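Side-chain contacts in YycN protein (PDB 1ON0), which is a putative acetyltransferase of the GNAT family, probably transferring an acyl group other than an aminoacyl group: residues Arg14-Tyr19 and Trp75-Ala80; Lys22-Glu27 and Gly32-Glu37; Leu125-Phe130 and Thr143-Thr148. All blocks are in the same frame, centred on the assembly; numbering follows the deposited sequence.

Interaction 1: residues Arg14-Tyr19 and Trp75-Ala80; sequences RSYLTY and WLWIHA
Tyr16 and Trp75 bury the most surface where helix 14-19 runs nearly perpendicular to strand 75-79, the two axes 11.3 Å apart at their closest. The phenol reaches across with its CE1 corner, which lies 3.6 Å from CD1 of Trp75 on the five-membered ring. The planes of these two rings meet obliquely, at 44°. One turn on, Tyr19 meets the far end of the same indole: its OH is 3.2 Å from Trp75 CH2, and its ring plane is inclined 59° to that of the six-membered ring. With CG between the backbone N and carbonyl carbon (chi1 58°), the indole extends across the helix, its five-membered ring at Tyr16 and its six-membered ring at Tyr19. Tyr16 also sends its hydroxyl to the in-plane edge of Trp77, where OH and CE3 are 3.2 Å apart. The polar ends are satisfied beyond these segments: Tyr16 OH hydrogen-bonds Asp93, Trp77 NE1 bonds His60, and Tyr19 OH bonds Glu98 of the second subunit. A leucine in place of Trp75 would probably open a gap beside both tyrosines and leave the Tyr19 ring without the six-membered ring it rests against. Tyr16, Tyr19 and Trp75 form an aromatic cluster, extended by Tyr97, that joins helix 10-31 to the central sheet in the alpha/beta core of a GNAT fold.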
loop_
_atom_site.group_PDB
_atom_site.type_symbol
_atom_site.label_atom_id
_atom_site.label_comp_id
_atom_site.label_asym_id
_atom_site.label_seq_id
_atom_site.Cartn_x
_atom_site.Cartn_y
_atom_site.Cartn_z
ATOM N N ARG B 14 22.073 16.700 -10.296
ATOM C CA ARG B 14 22.909 17.339 -9.282
ATOM C C ARG B 14 22.383 17.105 -7.851
ATOM O O ARG B 14 23.153 16.744 -6.958
ATOM C CB ARG B 14 23.047 18.835 -9.609
ATOM C CG ARG B 14 23.686 19.088 -10.993
ATOM C CD ARG B 14 23.930 20.568 -11.269
ATOM N NE ARG B 14 24.834 21.142 -10.274
ATOM C CZ ARG B 14 26.153 20.987 -10.284
ATOM N NH1 ARG B 14 26.737 20.287 -11.247
ATOM N NH2 ARG B 14 26.885 21.498 -9.307
ATOM N N SER B 15 21.077 17.284 -7.654
ATOM C CA SER B 15 20.422 17.069 -6.359
ATOM C C SER B 15 20.413 15.585 -6.015
ATOM O O SER B 15 20.478 15.193 -4.850
ATOM C CB SER B 15 18.972 17.566 -6.396
ATOM O OG SER B 15 18.898 18.963 -6.644
ATOM N N TYR B 16 20.297 14.753 -7.040
ATOM C CA TYR B 16 20.305 13.311 -6.830
ATOM C C TYR B 16 21.721 12.904 -6.396
ATOM O O TYR B 16 21.886 12.152 -5.432
ATOM C CB TYR B 16 19.927 12.569 -8.122
ATOM C CG TYR B 16 20.327 11.109 -8.111
ATOM C CD1 TYR B 16 19.666 10.188 -7.314
ATOM C CD2 TYR B 16 21.402 10.660 -8.874
ATOM C CE1 TYR B 16 20.073 8.853 -7.276
ATOM C CE2 TYR B 16 21.820 9.326 -8.838
ATOM C CZ TYR B 16 21.152 8.436 -8.042
ATOM O OH TYR B 16 21.565 7.131 -7.995
ATOM N N LEU B 17 22.731 13.415 -7.102
ATOM C CA LEU B 17 24.124 13.109 -6.794
ATOM C C LEU B 17 24.462 13.378 -5.327
ATOM O O LEU B 17 25.001 12.514 -4.637
ATOM C CB LEU B 17 25.050 13.920 -7.705
ATOM C CG LEU B 17 26.548 13.593 -7.733
ATOM C CD1 LEU B 17 27.144 14.145 -9.010
ATOM C CD2 LEU B 17 27.259 14.181 -6.515
ATOM N N THR B 18 24.142 14.579 -4.859
ATOM C CA THR B 18 24.397 14.966 -3.477
ATOM C C THR B 18 23.661 14.024 -2.538
ATOM O O THR B 18 24.172 13.647 -1.491
ATOM C CB THR B 18 23.912 16.402 -3.212
ATOM O OG1 THR B 18 24.642 17.306 -4.046
ATOM C CG2 THR B 18 24.112 16.778 -1.755
ATOM N N TYR B 19 22.450 13.649 -2.917
ATOM C CA TYR B 19 21.650 12.748 -2.104
ATOM C C TYR B 19 22.302 11.370 -2.060
ATOM O O TYR B 19 22.756 10.930 -1.008
ATOM C CB TYR B 19 20.236 12.666 -2.690
ATOM C CG TYR B 19 19.269 11.735 -1.991
ATOM C CD1 TYR B 19 19.396 10.346 -2.091
ATOM C CD2 TYR B 19 18.181 12.248 -1.281
ATOM C CE1 TYR B 19 18.457 9.491 -1.509
ATOM C CE2 TYR B 19 17.235 11.405 -0.695
ATOM C CZ TYR B 19 17.377 10.032 -0.813
ATOM O OH TYR B 19 16.430 9.213 -0.244
ATOM N N TRP B 75 13.992 7.274 -7.576
ATOM C CA TRP B 75 15.035 7.346 -8.594
ATOM C C TRP B 75 15.404 5.936 -9.052
ATOM O O TRP B 75 15.171 4.953 -8.347
ATOM C CB TRP B 75 16.266 8.009 -7.975
ATOM C CG TRP B 75 16.766 7.250 -6.770
ATOM C CD1 TRP B 75 17.661 6.204 -6.768
ATOM C CD2 TRP B 75 16.352 7.419 -5.403
ATOM N NE1 TRP B 75 17.821 5.722 -5.500
ATOM C CE2 TRP B 75 17.032 6.443 -4.639
ATOM C CE3 TRP B 75 15.468 8.293 -4.752
ATOM C CZ2 TRP B 75 16.862 6.322 -3.245
ATOM C CZ3 TRP B 75 15.296 8.173 -3.368
ATOM C CH2 TRP B 75 15.988 7.191 -2.631
ATOM N N LEU B 76 16.003 5.837 -10.226
ATOM C CA LEU B 76 16.407 4.543 -10.757
ATOM C C LEU B 76 17.589 4.816 -11.670
ATOM O O LEU B 76 17.497 5.627 -12.580
ATOM C CB LEU B 76 15.268 3.936 -11.566
ATOM C CG LEU B 76 15.224 2.423 -11.783
ATOM C CD1 LEU B 76 14.708 2.173 -13.189
ATOM C CD2 LEU B 76 16.589 1.775 -11.583
ATOM N N TRP B 77 18.702 4.151 -11.421
ATOM C CA TRP B 77 19.878 4.345 -12.242
ATOM C C TRP B 77 20.440 3.004 -12.660
ATOM O O TRP B 77 20.854 2.217 -11.817
ATOM C CB TRP B 77 20.922 5.165 -11.464
ATOM C CG TRP B 77 22.316 5.136 -12.022
ATOM C CD1 TRP B 77 22.691 4.759 -13.279
ATOM C CD2 TRP B 77 23.514 5.521 -11.347
ATOM N NE1 TRP B 77 24.040 4.881 -13.429
ATOM C CE2 TRP B 77 24.580 5.349 -12.259
ATOM C CE3 TRP B 77 23.797 6.005 -10.058
ATOM C CZ2 TRP B 77 25.915 5.634 -11.923
ATOM C CZ3 TRP B 77 25.123 6.292 -9.727
ATOM C CH2 TRP B 77 26.163 6.106 -10.658
ATOM N N ILE B 78 20.432 2.728 -13.962
ATOM C CA ILE B 78 20.981 1.468 -14.443
ATOM C C ILE B 78 22.063 1.702 -15.479
ATOM O O ILE B 78 22.118 2.749 -16.125
ATOM C CB ILE B 78 19.911 0.540 -15.075
ATOM C CG1 ILE B 78 19.532 1.030 -16.464
ATOM C CG2 ILE B 78 18.693 0.471 -14.174
ATOM C CD1 ILE B 78 18.583 0.096 -17.192
ATOM N N HIS B 79 22.922 0.708 -15.624
ATOM C CA HIS B 79 24.016 0.753 -16.583
ATOM C C HIS B 79 23.857 -0.419 -17.526
ATOM O O HIS B 79 23.577 -1.530 -17.084
ATOM C CB HIS B 79 25.348 0.611 -15.865
ATOM C CG HIS B 79 26.519 0.440 -16.782
ATOM N ND1 HIS B 79 26.910 1.412 -17.674
ATOM C CD2 HIS B 79 27.405 -0.575 -16.914
ATOM C CE1 HIS B 79 27.995 1.007 -18.313
ATOM N NE2 HIS B 79 28.314 -0.194 -17.870
ATOM N N ALA B 80 24.047 -0.180 -18.817
ATOM C CA ALA B 80 23.939 -1.242 -19.810
ATOM C C ALA B 80 25.264 -1.432 -20.543
ATOM O O ALA B 80 25.406 -0.987 -21.674
ATOM C CB ALA B 80 22.835 -0.905 -20.813
#

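Interaction 2: residues Lys22-Glu27 and Gly32-Glu37; sequences KHYAEE and GTWLPE
The last turn of helix 10-31 separates 22-27 from 32-37, and Gly32 ends this same helix in a Schellman motif with positive phi (91°), after which the chain doubles back before entering the next helix near Pro36. Those backbone angles suit glycine, since a side chain would jam against the carbonyl O of the residue before it. The return brings Trp34 against Tyr24, and this pair carries the contact. The benzo end of the indole does the touching: Trp34 CH2 lies 3.7 Å from Tyr24 CE2, and CZ3 of Trp34 is 4.0 Å from CD2 of Tyr24. Their planes are steeply inclined, at 80°, with 5.7 Å between the centroids of the Tyr24 ring and the six-membered ring of Trp34. Trp34 gets there with CG opposite its own carbonyl carbon and beside the backbone N (chi1 -61°), which turns the six-membered ring back to the helix. Within the helix, His23 NE2 makes a weak, bent hydrogen bond to Glu27 OE1, while the other carboxylate oxygen, OE2, bonds His132. Lys28 adds a cation-pi contact to the indole. The pair lies at the surface junction of helices 10-31 and 36-50: Trp34 also packs on Leu42 and Val46, and Tyr24 meets Ser43 and, edge-to-face, Phe47, all from helix 36-50.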
loop_
_atom_site.group_PDB
_atom_site.type_symbol
_atom_site.label_atom_id
_atom_site.label_comp_id
_atom_site.label_asym_id
_atom_site.label_seq_id
_atom_site.Cartn_x
_atom_site.Cartn_y
_atom_site.Cartn_z
ATOM N N LYS B 22 25.882 11.082 -0.394
ATOM C CA LYS B 22 25.857 11.178 1.061
ATOM C C LYS B 22 25.270 9.900 1.654
ATOM O O LYS B 22 25.688 9.419 2.704
ATOM C CB LYS B 22 25.018 12.386 1.481
ATOM C CG LYS B 22 24.798 12.509 2.977
ATOM C CD LYS B 22 23.795 13.608 3.290
ATOM C CE LYS B 22 22.472 13.381 2.574
ATOM N NZ LYS B 22 21.517 14.461 2.934
ATOM N N HIS B 23 24.289 9.355 0.962
ATOM C CA HIS B 23 23.636 8.138 1.407
ATOM C C HIS B 23 24.560 6.917 1.307
ATOM O O HIS B 23 24.593 6.068 2.203
ATOM C CB HIS B 23 22.369 7.920 0.573
ATOM C CG HIS B 23 21.572 6.737 0.999
ATOM N ND1 HIS B 23 20.837 6.718 2.164
ATOM C CD2 HIS B 23 21.456 5.502 0.459
ATOM C CE1 HIS B 23 20.309 5.520 2.327
ATOM N NE2 HIS B 23 20.671 4.762 1.306
ATOM N N TYR B 24 25.300 6.830 0.207
ATOM C CA TYR B 24 26.221 5.713 -0.024
ATOM C C TYR B 24 27.313 5.640 1.050
ATOM O O TYR B 24 27.716 4.563 1.473
ATOM C CB TYR B 24 26.879 5.857 -1.398
ATOM C CG TYR B 24 27.544 4.596 -1.879
ATOM C CD1 TYR B 24 26.790 3.451 -2.140
ATOM C CD2 TYR B 24 28.925 4.540 -2.063
ATOM C CE1 TYR B 24 27.391 2.281 -2.577
ATOM C CE2 TYR B 24 29.541 3.377 -2.499
ATOM C CZ TYR B 24 28.767 2.247 -2.757
ATOM O OH TYR B 24 29.365 1.089 -3.206
ATOM N N ALA B 25 27.795 6.803 1.472
ATOM C CA ALA B 25 28.820 6.863 2.491
ATOM C C ALA B 25 28.251 6.285 3.782
ATOM O O ALA B 25 28.917 5.524 4.488
ATOM C CB ALA B 25 29.264 8.298 2.706
ATOM N N GLU B 26 27.007 6.640 4.083
ATOM C CA GLU B 26 26.344 6.163 5.288
ATOM C C GLU B 26 26.179 4.638 5.209
ATOM O O GLU B 26 26.308 3.940 6.209
ATOM C CB GLU B 26 24.993 6.881 5.411
ATOM C CG GLU B 26 24.062 6.431 6.531
ATOM C CD GLU B 26 22.650 7.012 6.358
ATOM O OE1 GLU B 26 22.538 8.248 6.179
ATOM O OE2 GLU B 26 21.662 6.237 6.404
ATOM N N GLU B 27 25.922 4.127 4.011
ATOM C CA GLU B 27 25.751 2.694 3.825
ATOM C C GLU B 27 27.087 1.971 3.981
ATOM O O GLU B 27 27.169 0.895 4.576
ATOM C CB GLU B 27 25.184 2.398 2.438
ATOM C CG GLU B 27 23.793 2.931 2.177
ATOM C CD GLU B 27 22.707 2.063 2.776
ATOM O OE1 GLU B 27 21.674 1.874 2.099
ATOM O OE2 GLU B 27 22.880 1.574 3.912
ATOM N N GLY B 32 30.389 -1.305 7.613
ATOM C CA GLY B 32 31.673 -1.398 8.273
ATOM C C GLY B 32 32.793 -1.307 7.261
ATOM O O GLY B 32 33.961 -1.368 7.616
ATOM N N THR B 33 32.430 -1.150 5.993
ATOM C CA THR B 33 33.405 -1.076 4.910
ATOM C C THR B 33 34.300 0.156 4.989
ATOM O O THR B 33 35.529 0.038 4.922
ATOM C CB THR B 33 32.699 -1.110 3.532
ATOM O OG1 THR B 33 31.844 -2.258 3.476
ATOM C CG2 THR B 33 33.724 -1.199 2.402
ATOM N N TRP B 34 33.698 1.335 5.124
ATOM C CA TRP B 34 34.488 2.560 5.204
ATOM C C TRP B 34 34.343 3.230 6.543
ATOM O O TRP B 34 33.265 3.215 7.134
ATOM C CB TRP B 34 34.080 3.573 4.134
ATOM C CG TRP B 34 34.248 3.119 2.721
ATOM C CD1 TRP B 34 35.088 2.145 2.255
ATOM C CD2 TRP B 34 33.610 3.681 1.572
ATOM N NE1 TRP B 34 35.016 2.071 0.885
ATOM C CE2 TRP B 34 34.122 3.009 0.438
ATOM C CE3 TRP B 34 32.666 4.701 1.389
ATOM C CZ2 TRP B 34 33.714 3.319 -0.861
ATOM C CZ3 TRP B 34 32.258 5.007 0.096
ATOM C CH2 TRP B 34 32.789 4.320 -1.013
ATOM N N LEU B 35 35.433 3.821 7.016
ATOM C CA LEU B 35 35.437 4.538 8.288
ATOM C C LEU B 35 34.715 5.860 8.075
ATOM O O LEU B 35 34.829 6.468 7.013
ATOM C CB LEU B 35 36.875 4.836 8.728
ATOM C CG LEU B 35 37.834 3.642 8.798
ATOM C CD1 LEU B 35 39.264 4.146 8.909
ATOM C CD2 LEU B 35 37.467 2.775 9.995
ATOM N N PRO B 36 33.961 6.315 9.075
ATOM C CA PRO B 36 33.212 7.573 9.020
ATOM C C PRO B 36 34.007 8.740 8.414
ATOM O O PRO B 36 33.548 9.402 7.484
ATOM C CB PRO B 36 32.861 7.815 10.481
ATOM C CG PRO B 36 32.613 6.428 10.986
ATOM C CD PRO B 36 33.748 5.622 10.358
ATOM N N GLU B 37 35.198 8.980 8.953
ATOM C CA GLU B 37 36.068 10.068 8.498
ATOM C C GLU B 37 36.398 9.964 7.018
ATOM O O GLU B 37 36.694 10.965 6.356
ATOM C CB GLU B 37 37.378 10.070 9.293
ATOM C CG GLU B 37 38.181 8.778 9.152
ATOM C CD GLU B 37 38.076 7.884 10.374
ATOM O OE1 GLU B 37 36.947 7.695 10.884
ATOM O OE2 GLU B 37 39.125 7.359 10.816
#

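Interaction 3: residues Leu125-Phe130 and Thr143-Thr148; sequences LSLHVF and TGFQET
Phe145 and Leu127 make the CH-pi part of this contact. The methyl CD2 of Leu127 sits over one face of the phenyl ring, 3.9 Å from its centroid and 19° off the ring normal, displaced toward the rim on which CE1 and CZ lie. Leu127 places it there with CG between the backbone N and carbonyl carbon (chi1 68°), a rotamer that swings the branch up from the strand and over the aromatic face.

The remaining touches are apolar or simple van der Waals approaches. Leu125, two residues earlier and on the same side of the strand, brings its CB to within 3.9 Å of Phe145 CZ, and its carbonyl O lies 3.8 Å from Phe145 CE1, oblique to the ring. The far end of the phenyl is therefore lodged between two leucines of one strand, while Thr143 OG1 lies at the ring's edge, in its plane.

Polar bonds tie the segment that carries the ring to the helix before it. Gly144, with positive phi (101°), closes helix 134-142 as the C-prime residue of a Schellman motif, in which Phe145 N bonds Tyr140 O and Gly144 N bonds Glu141 O. Glu147 forms a salt bridge with Arg137 of the same helix.

Leu127 also packs on Ile91 and Tyr140, and Leu125 on Leu113 and Ala117. The whole is a Schellman-capped helix end whose next residue, Phe145, folds back onto the edge of the sheet, here joining the exit of helix 134-142 to strand 124-127 in the C-terminal half of a GNAT domain.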
loop_
_atom_site.group_PDB
_atom_site.type_symbol
_atom_site.label_atom_id
_atom_site.label_comp_id
_atom_site.label_asym_id
_atom_site.label_seq_id
_atom_site.Cartn_x
_atom_site.Cartn_y
_atom_site.Cartn_z
ATOM N N LEU B 125 19.133 -8.424 -15.320
ATOM C CA LEU B 125 19.415 -7.342 -14.400
ATOM C C LEU B 125 20.288 -7.812 -13.271
ATOM O O LEU B 125 20.102 -8.910 -12.741
ATOM C CB LEU B 125 18.130 -6.781 -13.817
ATOM C CG LEU B 125 17.184 -6.134 -14.809
ATOM C CD1 LEU B 125 15.912 -5.780 -14.065
ATOM C CD2 LEU B 125 17.833 -4.880 -15.423
ATOM N N SER B 126 21.228 -6.961 -12.883
ATOM C CA SER B 126 22.153 -7.287 -11.804
ATOM C C SER B 126 22.227 -6.072 -10.872
ATOM O O SER B 126 22.096 -4.938 -11.322
ATOM C CB SER B 126 23.515 -7.609 -12.412
ATOM O OG SER B 126 24.409 -8.058 -11.439
ATOM N N LEU B 127 22.429 -6.313 -9.583
ATOM C CA LEU B 127 22.490 -5.232 -8.613
ATOM C C LEU B 127 23.226 -5.598 -7.320
ATOM O O LEU B 127 23.468 -6.776 -7.038
ATOM C CB LEU B 127 21.067 -4.779 -8.256
ATOM C CG LEU B 127 20.199 -5.776 -7.473
ATOM C CD1 LEU B 127 20.692 -5.895 -6.042
ATOM C CD2 LEU B 127 18.755 -5.290 -7.470
ATOM N N HIS B 128 23.559 -4.577 -6.528
ATOM C CA HIS B 128 24.230 -4.785 -5.247
ATOM C C HIS B 128 23.337 -4.257 -4.127
ATOM O O HIS B 128 22.720 -3.199 -4.245
ATOM C CB HIS B 128 25.573 -4.051 -5.212
ATOM C CG HIS B 128 26.139 -3.876 -3.834
ATOM N ND1 HIS B 128 25.576 -3.034 -2.898
ATOM C CD2 HIS B 128 27.212 -4.444 -3.226
ATOM C CE1 HIS B 128 26.273 -3.089 -1.775
ATOM N NE2 HIS B 128 27.271 -3.939 -1.950
ATOM N N VAL B 129 23.274 -5.010 -3.039
ATOM C CA VAL B 129 22.476 -4.617 -1.896
ATOM C C VAL B 129 23.291 -4.910 -0.639
ATOM O O VAL B 129 23.853 -5.989 -0.504
ATOM C CB VAL B 129 21.120 -5.389 -1.874
ATOM C CG1 VAL B 129 21.361 -6.872 -1.680
ATOM C CG2 VAL B 129 20.222 -4.840 -0.795
ATOM N N PHE B 130 23.376 -3.927 0.255
ATOM C CA PHE B 130 24.108 -4.096 1.499
ATOM C C PHE B 130 23.394 -5.115 2.358
ATOM O O PHE B 130 22.168 -5.071 2.514
ATOM C CB PHE B 130 24.206 -2.781 2.282
ATOM C CG PHE B 130 25.035 -1.730 1.610
ATOM C CD1 PHE B 130 24.436 -0.763 0.816
ATOM C CD2 PHE B 130 26.428 -1.747 1.727
ATOM C CE1 PHE B 130 25.205 0.194 0.159
ATOM C CE2 PHE B 130 27.209 -0.801 1.079
ATOM C CZ PHE B 130 26.593 0.170 0.280
ATOM N N THR B 143 10.576 -9.963 -5.881
ATOM C CA THR B 143 10.357 -9.648 -7.292
ATOM C C THR B 143 11.144 -10.545 -8.247
ATOM O O THR B 143 11.257 -10.235 -9.424
ATOM C CB THR B 143 10.678 -8.157 -7.642
ATOM O OG1 THR B 143 12.075 -7.892 -7.444
ATOM C CG2 THR B 143 9.842 -7.213 -6.796
ATOM N N GLY B 144 11.693 -11.647 -7.747
ATOM C CA GLY B 144 12.427 -12.561 -8.621
ATOM C C GLY B 144 13.950 -12.525 -8.643
ATOM O O GLY B 144 14.582 -13.300 -9.364
ATOM N N PHE B 145 14.546 -11.627 -7.869
ATOM C CA PHE B 145 15.996 -11.520 -7.805
ATOM C C PHE B 145 16.567 -12.615 -6.935
ATOM O O PHE B 145 15.995 -12.964 -5.908
ATOM C CB PHE B 145 16.415 -10.171 -7.227
ATOM C CG PHE B 145 16.498 -9.085 -8.245
ATOM C CD1 PHE B 145 17.651 -8.912 -8.998
ATOM C CD2 PHE B 145 15.422 -8.227 -8.455
ATOM C CE1 PHE B 145 17.730 -7.898 -9.964
ATOM C CE2 PHE B 145 15.497 -7.218 -9.417
ATOM C CZ PHE B 145 16.661 -7.055 -10.165
ATOM N N GLN B 146 17.705 -13.148 -7.353
ATOM C CA GLN B 146 18.357 -14.195 -6.606
ATOM C C GLN B 146 19.793 -13.838 -6.260
ATOM O O GLN B 146 20.486 -13.179 -7.033
ATOM C CB GLN B 146 18.309 -15.511 -7.390
ATOM C CG GLN B 146 17.076 -16.350 -7.084
ATOM C CD GLN B 146 17.034 -17.667 -7.853
ATOM O OE1 GLN B 146 16.958 -17.675 -9.080
ATOM N NE2 GLN B 146 17.074 -18.785 -7.128
ATOM N N GLU B 147 20.220 -14.282 -5.084
ATOM C CA GLU B 147 21.568 -14.045 -4.597
ATOM C C GLU B 147 22.560 -14.914 -5.366
ATOM O O GLU B 147 22.351 -16.120 -5.534
ATOM C CB GLU B 147 21.649 -14.396 -3.120
ATOM C CG GLU B 147 20.724 -13.609 -2.217
ATOM C CD GLU B 147 20.846 -14.076 -0.780
ATOM O OE1 GLU B 147 20.348 -13.382 0.135
ATOM O OE2 GLU B 147 21.438 -15.163 -0.579
ATOM N N THR B 148 23.642 -14.295 -5.820
ATOM C CA THR B 148 24.681 -14.984 -6.571
ATOM C C THR B 148 26.057 -14.852 -5.887
ATOM O O THR B 148 26.852 -15.801 -5.870
ATOM C CB THR B 148 24.780 -14.406 -8.000
ATOM O OG1 THR B 148 25.076 -13.002 -7.935
ATOM C CG2 THR B 148 23.471 -14.606 -8.748
#

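Interaction 1 is the buried member of the set, about 7 Å from the chain centre to its own centre, whereas interactions 2 and 3 lie nearer the surface. Interactions 1 and 2 share helix 10-31, whose earlier part meets the sheet and whose later part meets helix 36-50; their centres are about 17 Å apart. Interactions 1 and 3 use different strands of one sheet without touching. Interactions 2 and 3 do touch, through Phe130 packing on Tyr24 and Glu27. Chemistry follows place: the core contact combines rings with polar ends bonded to other residues and to the second subunit, interaction 2 rests on one aromatic pair, and interaction 3 sets aliphatic branches against a phenyl.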